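Local coordinates for stringent starvation protein B (Caulobacter vibrioides, PDB 2QAS), which probably acts as a dimeric adaptor that delivers ssrA-tagged proteins to the ClpX unfoldase for degradation, at residues 44-49 with 113-118; 87-92 with 102-107. One frame throughout, in Å; residues are numbered along the deposited sequence.

Interaction 1 of 2, residues 44-49 with 113-118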
loop_
_atom_site.group_PDB
_atom_site.type_symbol
_atom_site.label_atom_id
_atom_site.label_comp_id
_atom_site.label_asym_id
_atom_site.label_seq_id
_atom_site.Cartn_x
_atom_site.Cartn_y
_atom_site.Cartn_z
ATOM N N PRO A 44 -7.276 -22.747 5.646
ATOM C CA PRO A 44 -8.675 -22.443 5.313
ATOM C C PRO A 44 -8.948 -21.048 4.748
ATOM O O PRO A 44 -10.087 -20.585 4.770
ATOM C CB PRO A 44 -9.377 -22.640 6.647
ATOM C CG PRO A 44 -8.375 -22.046 7.597
ATOM C CD PRO A 44 -7.061 -22.645 7.102
ATOM N N HIS A 45 -7.919 -20.372 4.249
ATOM C CA HIS A 45 -8.103 -19.026 3.710
ATOM C C HIS A 45 -9.004 -18.957 2.480
ATOM O O HIS A 45 -8.882 -19.759 1.557
ATOM C CB HIS A 45 -6.745 -18.407 3.366
ATOM C CG HIS A 45 -5.898 -18.103 4.561
ATOM N ND1 HIS A 45 -6.101 -16.995 5.355
ATOM C CD2 HIS A 45 -4.853 -18.770 5.106
ATOM C CE1 HIS A 45 -5.218 -16.990 6.337
ATOM N NE2 HIS A 45 -4.449 -18.057 6.209
ATOM N N HIS A 46 -9.928 -18.002 2.503
ATOM C CA HIS A 46 -10.833 -17.747 1.393
ATOM C C HIS A 46 -11.161 -16.260 1.421
ATOM O O HIS A 46 -11.037 -15.618 2.468
ATOM C CB HIS A 46 -12.100 -18.611 1.465
ATOM C CG HIS A 46 -12.838 -18.532 2.763
ATOM N ND1 HIS A 46 -12.326 -19.033 3.943
ATOM C CD2 HIS A 46 -14.068 -18.050 3.059
ATOM C CE1 HIS A 46 -13.210 -18.861 4.909
ATOM N NE2 HIS A 46 -14.276 -18.267 4.400
ATOM N N LEU A 47 -11.577 -15.701 0.286
ATOM C CA LEU A 47 -11.829 -14.265 0.240
ATOM C C LEU A 47 -13.223 -13.787 -0.116
ATOM O O LEU A 47 -13.930 -14.411 -0.889
ATOM C CB LEU A 47 -10.833 -13.606 -0.729
ATOM C CG LEU A 47 -9.385 -14.125 -0.695
ATOM C CD1 LEU A 47 -8.548 -13.402 -1.730
ATOM C CD2 LEU A 47 -8.785 -13.931 0.690
ATOM N N TYR A 48 -13.596 -12.654 0.466
ATOM C CA TYR A 48 -14.864 -12.009 0.187
ATOM C C TYR A 48 -14.482 -10.655 -0.396
ATOM O O TYR A 48 -13.868 -9.833 0.280
ATOM C CB TYR A 48 -15.686 -11.809 1.456
ATOM C CG TYR A 48 -16.429 -13.046 1.902
ATOM C CD1 TYR A 48 -15.772 -14.092 2.551
ATOM C CD2 TYR A 48 -17.792 -13.192 1.628
ATOM C CE1 TYR A 48 -16.448 -15.257 2.916
ATOM C CE2 TYR A 48 -18.483 -14.350 1.987
ATOM C CZ TYR A 48 -17.805 -15.380 2.630
ATOM O OH TYR A 48 -18.496 -16.527 2.973
ATOM N N ILE A 49 -14.821 -10.441 -1.660
ATOM C CA ILE A 49 -14.512 -9.193 -2.333
ATOM C C ILE A 49 -15.805 -8.442 -2.616
ATOM O O ILE A 49 -16.733 -9.002 -3.199
ATOM C CB ILE A 49 -13.832 -9.437 -3.704
ATOM C CG1 ILE A 49 -12.641 -10.379 -3.555
ATOM C CG2 ILE A 49 -13.411 -8.119 -4.314
ATOM C CD1 ILE A 49 -11.599 -9.858 -2.657
ATOM N N PHE A 113 -12.799 -5.882 1.667
ATOM C CA PHE A 113 -12.014 -7.105 1.572
ATOM C C PHE A 113 -12.102 -7.816 2.911
ATOM O O PHE A 113 -11.937 -7.183 3.950
ATOM C CB PHE A 113 -10.550 -6.789 1.283
ATOM C CG PHE A 113 -9.705 -8.010 1.080
ATOM C CD1 PHE A 113 -9.785 -8.734 -0.112
ATOM C CD2 PHE A 113 -8.853 -8.459 2.088
ATOM C CE1 PHE A 113 -9.028 -9.894 -0.296
ATOM C CE2 PHE A 113 -8.090 -9.619 1.920
ATOM C CZ PHE A 113 -8.179 -10.339 0.723
ATOM N N TYR A 114 -12.348 -9.122 2.893
ATOM C CA TYR A 114 -12.475 -9.873 4.134
ATOM C C TYR A 114 -12.104 -11.349 3.997
ATOM O O TYR A 114 -12.557 -12.026 3.080
ATOM C CB TYR A 114 -13.921 -9.751 4.660
ATOM C CG TYR A 114 -14.137 -10.357 6.034
ATOM C CD1 TYR A 114 -13.406 -9.908 7.132
ATOM C CD2 TYR A 114 -15.043 -11.405 6.232
ATOM C CE1 TYR A 114 -13.560 -10.483 8.397
ATOM C CE2 TYR A 114 -15.207 -11.999 7.506
ATOM C CZ TYR A 114 -14.460 -11.527 8.581
ATOM O OH TYR A 114 -14.593 -12.084 9.838
ATOM N N ASP A 115 -11.266 -11.835 4.908
ATOM C CA ASP A 115 -10.868 -13.238 4.931
ATOM C C ASP A 115 -11.303 -13.767 6.295
ATOM O O ASP A 115 -10.584 -13.623 7.276
ATOM C CB ASP A 115 -9.353 -13.399 4.801
ATOM C CG ASP A 115 -8.917 -14.864 4.813
ATOM O OD1 ASP A 115 -9.691 -15.731 5.287
ATOM O OD2 ASP A 115 -7.792 -15.162 4.359
ATOM N N PRO A 116 -12.490 -14.381 6.370
ATOM C CA PRO A 116 -13.070 -14.947 7.595
ATOM C C PRO A 116 -12.149 -15.810 8.460
ATOM O O PRO A 116 -12.319 -15.859 9.672
ATOM C CB PRO A 116 -14.259 -15.755 7.069
ATOM C CG PRO A 116 -14.704 -14.960 5.908
ATOM C CD PRO A 116 -13.395 -14.596 5.225
ATOM N N SER A 117 -11.190 -16.492 7.836
ATOM C CA SER A 117 -10.272 -17.386 8.546
ATOM C C SER A 117 -9.402 -16.762 9.630
ATOM O O SER A 117 -9.142 -17.387 10.670
ATOM C CB SER A 117 -9.371 -18.112 7.548
ATOM O OG SER A 117 -10.073 -19.181 6.940
ATOM N N VAL A 118 -8.937 -15.544 9.373
ATOM C CA VAL A 118 -8.090 -14.825 10.317
ATOM C C VAL A 118 -8.744 -13.483 10.607
ATOM O O VAL A 118 -8.121 -12.570 11.133
ATOM C CB VAL A 118 -6.667 -14.607 9.735
ATOM C CG1 VAL A 118 -5.952 -15.944 9.600
ATOM C CG2 VAL A 118 -6.754 -13.931 8.364
#
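P116 projects from the turn after strand 113-115 as a small ridge and fills the hollow between the rings of H46 and Y48. Its CD lies over one face of the H46 imidazole, 4.2 Å from the ring centroid, a CH-pi contact, while P116 CG comes 3.5 Å from Y48 CE1. Beside it S117 fits against P44: S117 OG donates to P44 O at 2.6 Å, arriving from above the carbonyl plane. The same oxygen takes an in-plane bond from H46 ND1. H46 CG sits between its backbone N and carbonyl carbon (chi1 53°), which turns ND1 back to P44 O; with S117 OG, two donors grip that oxygen.

H45 points to the other side, and its ND1 donates 2.7 Å to D115 OD2 in the imidazole plane; carboxylate and ring stand 79° apart, with the acceptor met on its syn side but tilted out of the carboxylate plane. D115 OD1 accepts from S117 N, an Asx turn that helps fix the carboxylate. V118 CG1 lies against H45 CE1.

Further along, Y48 and Y114 form an antiparallel hydrogen-bonded pair: Y48 N to Y114 O is 2.9 Å, and the return bond joins Y114 N to Y48 O. Next to them the F113 ring extends with CG anti to the backbone N (chi1 -176°), bringing its edge to I49 CD1; L47 CD2 meets the ring at CZ, 3.6 Å away.

Y16 of the second subunit hydrogen-bonds D115 OD2, and M14 of the second subunit packs on H45. These strands are the central pair of the four-stranded antiparallel sheet, between 71-76 and 120-123. Helix 16-35 packs on the side bearing L47 and F113, through L32, V28 and A31.

Interaction 2 of 2, residues 87-92 with 102-107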
loop_
_atom_site.group_PDB
_atom_site.type_symbol
_atom_site.label_atom_id
_atom_site.label_comp_id
_atom_site.label_asym_id
_atom_site.label_seq_id
_atom_site.Cartn_x
_atom_site.Cartn_y
_atom_site.Cartn_z
ATOM N N GLU A 87 -2.458 -6.307 -13.433
ATOM C CA GLU A 87 -1.863 -5.302 -12.557
ATOM C C GLU A 87 -2.857 -4.212 -12.158
ATOM O O GLU A 87 -2.707 -3.603 -11.101
ATOM C CB GLU A 87 -0.603 -4.690 -13.202
ATOM C CG GLU A 87 0.559 -5.703 -13.442
ATOM C CD GLU A 87 1.343 -6.114 -12.175
ATOM O OE1 GLU A 87 2.182 -7.037 -12.260
ATOM O OE2 GLU A 87 1.141 -5.518 -11.100
ATOM N N THR A 88 -3.882 -3.984 -12.977
ATOM C CA THR A 88 -4.875 -2.961 -12.658
ATOM C C THR A 88 -6.290 -3.490 -12.384
ATOM O O THR A 88 -7.140 -2.769 -11.860
ATOM C CB THR A 88 -4.953 -1.909 -13.780
ATOM O OG1 THR A 88 -5.251 -2.555 -15.025
ATOM C CG2 THR A 88 -3.626 -1.172 -13.902
ATOM N N PHE A 89 -6.544 -4.745 -12.739
ATOM C CA PHE A 89 -7.855 -5.350 -12.526
ATOM C C PHE A 89 -7.726 -6.870 -12.563
ATOM O O PHE A 89 -6.721 -7.397 -13.040
ATOM C CB PHE A 89 -8.815 -4.907 -13.627
ATOM C CG PHE A 89 -8.575 -5.589 -14.935
ATOM C CD1 PHE A 89 -9.196 -6.797 -15.228
ATOM C CD2 PHE A 89 -7.671 -5.059 -15.851
ATOM C CE1 PHE A 89 -8.920 -7.472 -16.410
ATOM C CE2 PHE A 89 -7.387 -5.727 -17.037
ATOM C CZ PHE A 89 -8.011 -6.938 -17.316
ATOM N N PHE A 90 -8.735 -7.574 -12.054
ATOM C CA PHE A 90 -8.713 -9.035 -12.084
ATOM C C PHE A 90 -9.996 -9.571 -12.709
ATOM O O PHE A 90 -11.046 -8.915 -12.662
ATOM C CB PHE A 90 -8.540 -9.625 -10.675
ATOM C CG PHE A 90 -9.733 -9.429 -9.761
ATOM C CD1 PHE A 90 -9.892 -8.250 -9.035
ATOM C CD2 PHE A 90 -10.686 -10.439 -9.611
ATOM C CE1 PHE A 90 -10.981 -8.074 -8.171
ATOM C CE2 PHE A 90 -11.778 -10.277 -8.753
ATOM C CZ PHE A 90 -11.927 -9.095 -8.030
ATOM N N SER A 91 -9.904 -10.742 -13.328
ATOM C CA SER A 91 -11.087 -11.363 -13.906
ATOM C C SER A 91 -11.158 -12.791 -13.359
ATOM O O SER A 91 -10.126 -13.379 -13.028
ATOM C CB SER A 91 -11.062 -11.313 -15.450
ATOM O OG SER A 91 -9.929 -11.948 -15.995
ATOM N N VAL A 92 -12.378 -13.316 -13.231
ATOM C CA VAL A 92 -12.627 -14.647 -12.658
ATOM C C VAL A 92 -13.916 -15.240 -13.202
ATOM O O VAL A 92 -14.827 -14.511 -13.590
ATOM C CB VAL A 92 -12.881 -14.590 -11.115
ATOM C CG1 VAL A 92 -12.631 -15.938 -10.490
ATOM C CG2 VAL A 92 -12.026 -13.541 -10.473
ATOM N N ARG A 102 -18.249 -14.931 -16.443
ATOM C CA ARG A 102 -16.997 -14.193 -16.288
ATOM C C ARG A 102 -17.180 -12.775 -15.767
ATOM O O ARG A 102 -18.160 -12.106 -16.080
ATOM C CB ARG A 102 -16.259 -14.131 -17.620
ATOM C CG ARG A 102 -15.152 -15.158 -17.764
ATOM C CD ARG A 102 -13.777 -14.527 -17.594
ATOM N NE ARG A 102 -12.930 -15.396 -16.789
ATOM C CZ ARG A 102 -11.639 -15.203 -16.568
ATOM N NH1 ARG A 102 -11.014 -14.164 -17.103
ATOM N NH2 ARG A 102 -10.982 -16.036 -15.780
ATOM N N LEU A 103 -16.209 -12.318 -14.985
ATOM C CA LEU A 103 -16.241 -10.981 -14.411
ATOM C C LEU A 103 -14.870 -10.350 -14.428
ATOM O O LEU A 103 -13.854 -11.027 -14.244
ATOM C CB LEU A 103 -16.691 -11.026 -12.957
ATOM C CG LEU A 103 -18.149 -11.267 -12.618
ATOM C CD1 LEU A 103 -18.272 -11.312 -11.103
ATOM C CD2 LEU A 103 -19.017 -10.152 -13.195
ATOM N N SER A 104 -14.856 -9.040 -14.632
ATOM C CA SER A 104 -13.629 -8.266 -14.617
ATOM C C SER A 104 -13.870 -7.139 -13.640
ATOM O O SER A 104 -14.840 -6.396 -13.772
ATOM C CB SER A 104 -13.308 -7.710 -15.997
ATOM O OG SER A 104 -12.551 -8.660 -16.716
ATOM N N VAL A 105 -12.995 -7.025 -12.651
ATOM C CA VAL A 105 -13.149 -5.987 -11.646
ATOM C C VAL A 105 -11.858 -5.218 -11.418
ATOM O O VAL A 105 -10.805 -5.813 -11.183
ATOM C CB VAL A 105 -13.612 -6.600 -10.306
ATOM C CG1 VAL A 105 -13.784 -5.507 -9.262
ATOM C CG2 VAL A 105 -14.908 -7.367 -10.516
ATOM N N PRO A 106 -11.915 -3.879 -11.509
ATOM C CA PRO A 106 -10.691 -3.103 -11.288
ATOM C C PRO A 106 -10.472 -3.025 -9.786
ATOM O O PRO A 106 -11.429 -3.091 -9.011
ATOM C CB PRO A 106 -11.029 -1.732 -11.887
ATOM C CG PRO A 106 -12.127 -2.021 -12.861
ATOM C CD PRO A 106 -12.958 -3.031 -12.112
ATOM N N TYR A 107 -9.223 -2.903 -9.359
ATOM C CA TYR A 107 -8.982 -2.798 -7.933
ATOM C C TYR A 107 -9.577 -1.492 -7.422
ATOM O O TYR A 107 -9.902 -1.365 -6.244
ATOM C CB TYR A 107 -7.489 -2.888 -7.652
ATOM C CG TYR A 107 -6.928 -4.202 -8.133
ATOM C CD1 TYR A 107 -6.076 -4.258 -9.231
ATOM C CD2 TYR A 107 -7.304 -5.404 -7.527
ATOM C CE1 TYR A 107 -5.611 -5.479 -9.720
ATOM C CE2 TYR A 107 -6.847 -6.629 -8.007
ATOM C CZ TYR A 107 -6.003 -6.660 -9.104
ATOM O OH TYR A 107 -5.561 -7.864 -9.602
#
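A beta hairpin, strand 89-96 turning back into strand 99-106, carries this contact; the axes of 89-92 and 102-106 approach to 4.5 Å, antiparallel at 162°. F90 and V105 form a hydrogen-bonded pair: V105 N reaches F90 O at 2.7 Å, and F90 N donates to V105 O at 2.9 Å. On the same face the two side chains run side by side, and V105 CB sits over one face of the F90 ring, 4.1 Å from its centroid. The F90 ring owes this place to chi1 of 69°, which sets CG between backbone N and carbonyl carbon.

Y107 closes the open end of the hairpin. Its N makes a long 3.3 Å bond to T88 O, and its ring lies obliquely to F90, with Y107 CE2 3.6 Å from F90 CD1; the hydroxyl is bound to G86 O. Within the three-stranded antiparallel sheet 89-96 is the middle strand, and on the face bearing F90 and V105, L32 of helix 16-35 packs on F90 and also touches Y107. The reverse face carries F89, whose CB lies 3.5 Å from P106 CA, and S91 beside S104. R102 lays one face of its guanidinium over the S91-V92 backbone, and its NE hydrogen-bonds T93 OG1.

The two interactions lie about 18 Å apart, centre to centre, on opposite sides of the chain's centre, and each belongs to a different antiparallel sheet. Along the chain, interaction 2 is nested inside the loop closed by interaction 1: strand 47-52 comes first, the hairpin follows, and strand 99-106 leads directly into strand 110-115. The sheets touch at, among other places, I49 CG2 and F90 CZ (4.1 Å), with V105 also against F51. Helix 16-35 is shared, since L32 touches L47 of interaction 1 and both F90 and Y107 of interaction 2. Only interaction 1 is touched by the second subunit, so it lies at the subunit interface, whereas 87-92 with 102-107 is internal to one subunit.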